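Local coordinates for protein probable transcriptional regulator (Pseudomonas aeruginosa, PDB 2FBI) that probably binds DNA as a homodimeric MarR-family regulator, controlling transcription through a winged helix-turn-helix domain, at residues F24-L29 with L34-W39. Sequence-based numbering, arbitrary orientation.
Sequences FFRPSL and LTEQQW
Glu36 OE2 is gripped by two arginines: NH1 of Arg26, 2.8 Å away, and Arg18 from helix 10-22. The other carboxylate oxygen, OE1, takes NE of Arg26 at 2.6 Å, so Arg26 meets Glu36 side-on, one nitrogen to each oxygen. Both oxygens are met on their syn side, and guanidinium and carboxylate lie only 21° apart, nearly coplanar. Arg26 reaches across on a chain extended from CG to NE, while Glu36 bends at chi2 (-145°) to present its carboxylate. The remaining nitrogen, Arg26 NH2, pairs with Glu19, which probably holds the guanidinium in its orientation.

Next to this charged pair, Leu29, buried and with its CB directed toward 34-39, lies between helix 26-32 and the start of helix 36-48. Its CD2 sits over one face of the Trp39 indole, 3.9 Å from the centroid of the five-membered ring, a CH-pi contact; CD1 rests against CA of Glu36 at 4.1 Å. Where the chain turns between helices 26-32 and 36-48, Leu34 N donates to Leu29 O (3.0 Å, 169° at the hydrogen). A capping box of Thr35 and Gln38 then starts helix 36-48.

Two acids alternating with two arginines probably keep all four side chains charged, tying both helices to helix 10-22 beside the apolar Leu29–Trp39 contact.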
loop_
_atom_site.group_PDB
_atom_site.type_symbol
_atom_site.label_atom_id
_atom_site.label_comp_id
_atom_site.label_asym_id
_atom_site.label_seq_id
_atom_site.Cartn_x
_atom_site.Cartn_y
_atom_site.Cartn_z
ATOM N N PHE A 24 -10.327 -8.765 -5.888
ATOM C CA PHE A 24 -11.802 -8.800 -5.785
ATOM C C PHE A 24 -12.506 -7.516 -6.183
ATOM O O PHE A 24 -13.676 -7.561 -6.530
ATOM C CB PHE A 24 -12.208 -9.264 -4.412
ATOM C CG PHE A 24 -11.858 -10.691 -4.158
ATOM C CD1 PHE A 24 -12.802 -11.711 -4.396
ATOM C CD2 PHE A 24 -10.605 -11.041 -3.701
ATOM C CE1 PHE A 24 -12.483 -13.041 -4.159
ATOM C CE2 PHE A 24 -10.282 -12.365 -3.466
ATOM C CZ PHE A 24 -11.234 -13.367 -3.704
ATOM N N PHE A 25 -11.820 -6.366 -6.153
ATOM C CA PHE A 25 -12.462 -5.122 -6.524
ATOM C C PHE A 25 -11.979 -4.537 -7.831
ATOM O O PHE A 25 -12.647 -3.673 -8.372
ATOM C CB PHE A 25 -12.388 -4.022 -5.400
ATOM C CG PHE A 25 -12.757 -4.548 -4.002
ATOM C CD1 PHE A 25 -14.108 -4.618 -3.597
ATOM C CD2 PHE A 25 -11.772 -4.986 -3.139
ATOM C CE1 PHE A 25 -14.459 -5.179 -2.385
ATOM C CE2 PHE A 25 -12.122 -5.522 -1.894
ATOM C CZ PHE A 25 -13.475 -5.603 -1.531
ATOM N N ARG A 26 -10.800 -4.900 -8.323
ATOM C CA ARG A 26 -10.314 -4.080 -9.479
ATOM C C ARG A 26 -11.233 -4.228 -10.701
ATOM O O ARG A 26 -11.502 -3.234 -11.395
ATOM C CB ARG A 26 -8.845 -4.338 -9.826
ATOM C CG ARG A 26 -7.865 -3.585 -8.895
ATOM C CD ARG A 26 -6.461 -3.509 -9.470
ATOM N NE ARG A 26 -5.557 -2.938 -8.478
ATOM C CZ ARG A 26 -4.705 -3.644 -7.732
ATOM N NH1 ARG A 26 -3.938 -3.022 -6.840
ATOM N NH2 ARG A 26 -4.611 -4.956 -7.867
ATOM N N PRO A 27 -11.769 -5.441 -10.931
ATOM C CA PRO A 27 -12.703 -5.567 -12.080
ATOM C C PRO A 27 -13.893 -4.670 -12.014
ATOM O O PRO A 27 -14.157 -3.973 -12.991
ATOM C CB PRO A 27 -13.059 -7.046 -12.077
ATOM C CG PRO A 27 -11.892 -7.682 -11.482
ATOM C CD PRO A 27 -11.538 -6.758 -10.324
ATOM N N SER A 28 -14.574 -4.562 -10.880
ATOM C CA SER A 28 -15.698 -3.603 -10.830
ATOM C C SER A 28 -15.293 -2.131 -10.998
ATOM O O SER A 28 -16.057 -1.317 -11.539
ATOM C CB SER A 28 -16.520 -3.741 -9.548
ATOM O OG SER A 28 -16.346 -5.047 -9.009
ATOM N N LEU A 29 -14.139 -1.785 -10.450
ATOM C CA LEU A 29 -13.541 -0.496 -10.727
ATOM C C LEU A 29 -13.056 -0.493 -12.187
ATOM O O LEU A 29 -13.317 0.442 -12.851
ATOM C CB LEU A 29 -12.367 -0.190 -9.762
ATOM C CG LEU A 29 -12.576 -0.265 -8.232
ATOM C CD1 LEU A 29 -11.256 -0.266 -7.538
ATOM C CD2 LEU A 29 -13.478 0.878 -7.743
ATOM N N LEU A 34 -12.979 3.426 -12.967
ATOM C CA LEU A 34 -12.161 4.120 -11.985
ATOM C C LEU A 34 -10.920 3.439 -11.485
ATOM O O LEU A 34 -10.820 2.192 -11.436
ATOM C CB LEU A 34 -12.927 4.826 -10.864
ATOM C CG LEU A 34 -14.218 4.751 -10.104
ATOM C CD1 LEU A 34 -14.822 6.169 -10.218
ATOM C CD2 LEU A 34 -15.180 3.727 -10.602
ATOM N N THR A 35 -9.961 4.306 -11.128
ATOM C CA THR A 35 -8.744 3.879 -10.520
ATOM C C THR A 35 -9.038 3.700 -9.054
ATOM O O THR A 35 -9.911 4.336 -8.518
ATOM C CB THR A 35 -7.583 4.923 -10.731
ATOM O OG1 THR A 35 -7.873 6.157 -10.031
ATOM C CG2 THR A 35 -7.427 5.264 -12.220
ATOM N N GLU A 36 -8.292 2.825 -8.413
ATOM C CA GLU A 36 -8.370 2.649 -7.002
ATOM C C GLU A 36 -8.074 3.941 -6.154
ATOM O O GLU A 36 -8.640 4.100 -5.050
ATOM C CB GLU A 36 -7.529 1.453 -6.605
ATOM C CG GLU A 36 -6.066 1.593 -6.927
ATOM C CD GLU A 36 -5.474 0.244 -7.317
ATOM O OE1 GLU A 36 -5.947 -0.325 -8.341
ATOM O OE2 GLU A 36 -4.587 -0.272 -6.590
ATOM N N GLN A 37 -7.267 4.839 -6.714
ATOM C CA GLN A 37 -6.811 6.025 -6.033
ATOM C C GLN A 37 -7.966 7.024 -6.031
ATOM O O GLN A 37 -8.223 7.699 -5.020
ATOM C CB GLN A 37 -5.576 6.579 -6.759
ATOM C CG GLN A 37 -4.311 5.620 -6.753
ATOM C CD GLN A 37 -4.245 4.490 -7.838
ATOM O OE1 GLN A 37 -4.877 4.519 -8.910
ATOM N NE2 GLN A 37 -3.426 3.503 -7.542
ATOM N N GLN A 38 -8.662 7.116 -7.163
ATOM C CA GLN A 38 -9.939 7.795 -7.237
ATOM C C GLN A 38 -10.968 7.250 -6.244
ATOM O O GLN A 38 -11.627 8.018 -5.601
ATOM C CB GLN A 38 -10.533 7.672 -8.655
ATOM C CG GLN A 38 -9.856 8.604 -9.674
ATOM C CD GLN A 38 -10.265 8.244 -11.091
ATOM O OE1 GLN A 38 -10.722 7.131 -11.341
ATOM N NE2 GLN A 38 -10.151 9.191 -12.009
ATOM N N TRP A 39 -11.116 5.923 -6.197
ATOM C CA TRP A 39 -12.114 5.243 -5.390
ATOM C C TRP A 39 -11.804 5.488 -3.864
ATOM O O TRP A 39 -12.728 5.690 -3.083
ATOM C CB TRP A 39 -12.144 3.741 -5.701
ATOM C CG TRP A 39 -13.245 3.004 -4.890
ATOM C CD1 TRP A 39 -13.079 2.010 -3.953
ATOM C CD2 TRP A 39 -14.657 3.314 -4.901
ATOM N NE1 TRP A 39 -14.320 1.663 -3.413
ATOM C CE2 TRP A 39 -15.292 2.449 -3.976
ATOM C CE3 TRP A 39 -15.440 4.241 -5.617
ATOM C CZ2 TRP A 39 -16.691 2.454 -3.768
ATOM C CZ3 TRP A 39 -16.823 4.279 -5.391
ATOM C CH2 TRP A 39 -17.432 3.396 -4.455
#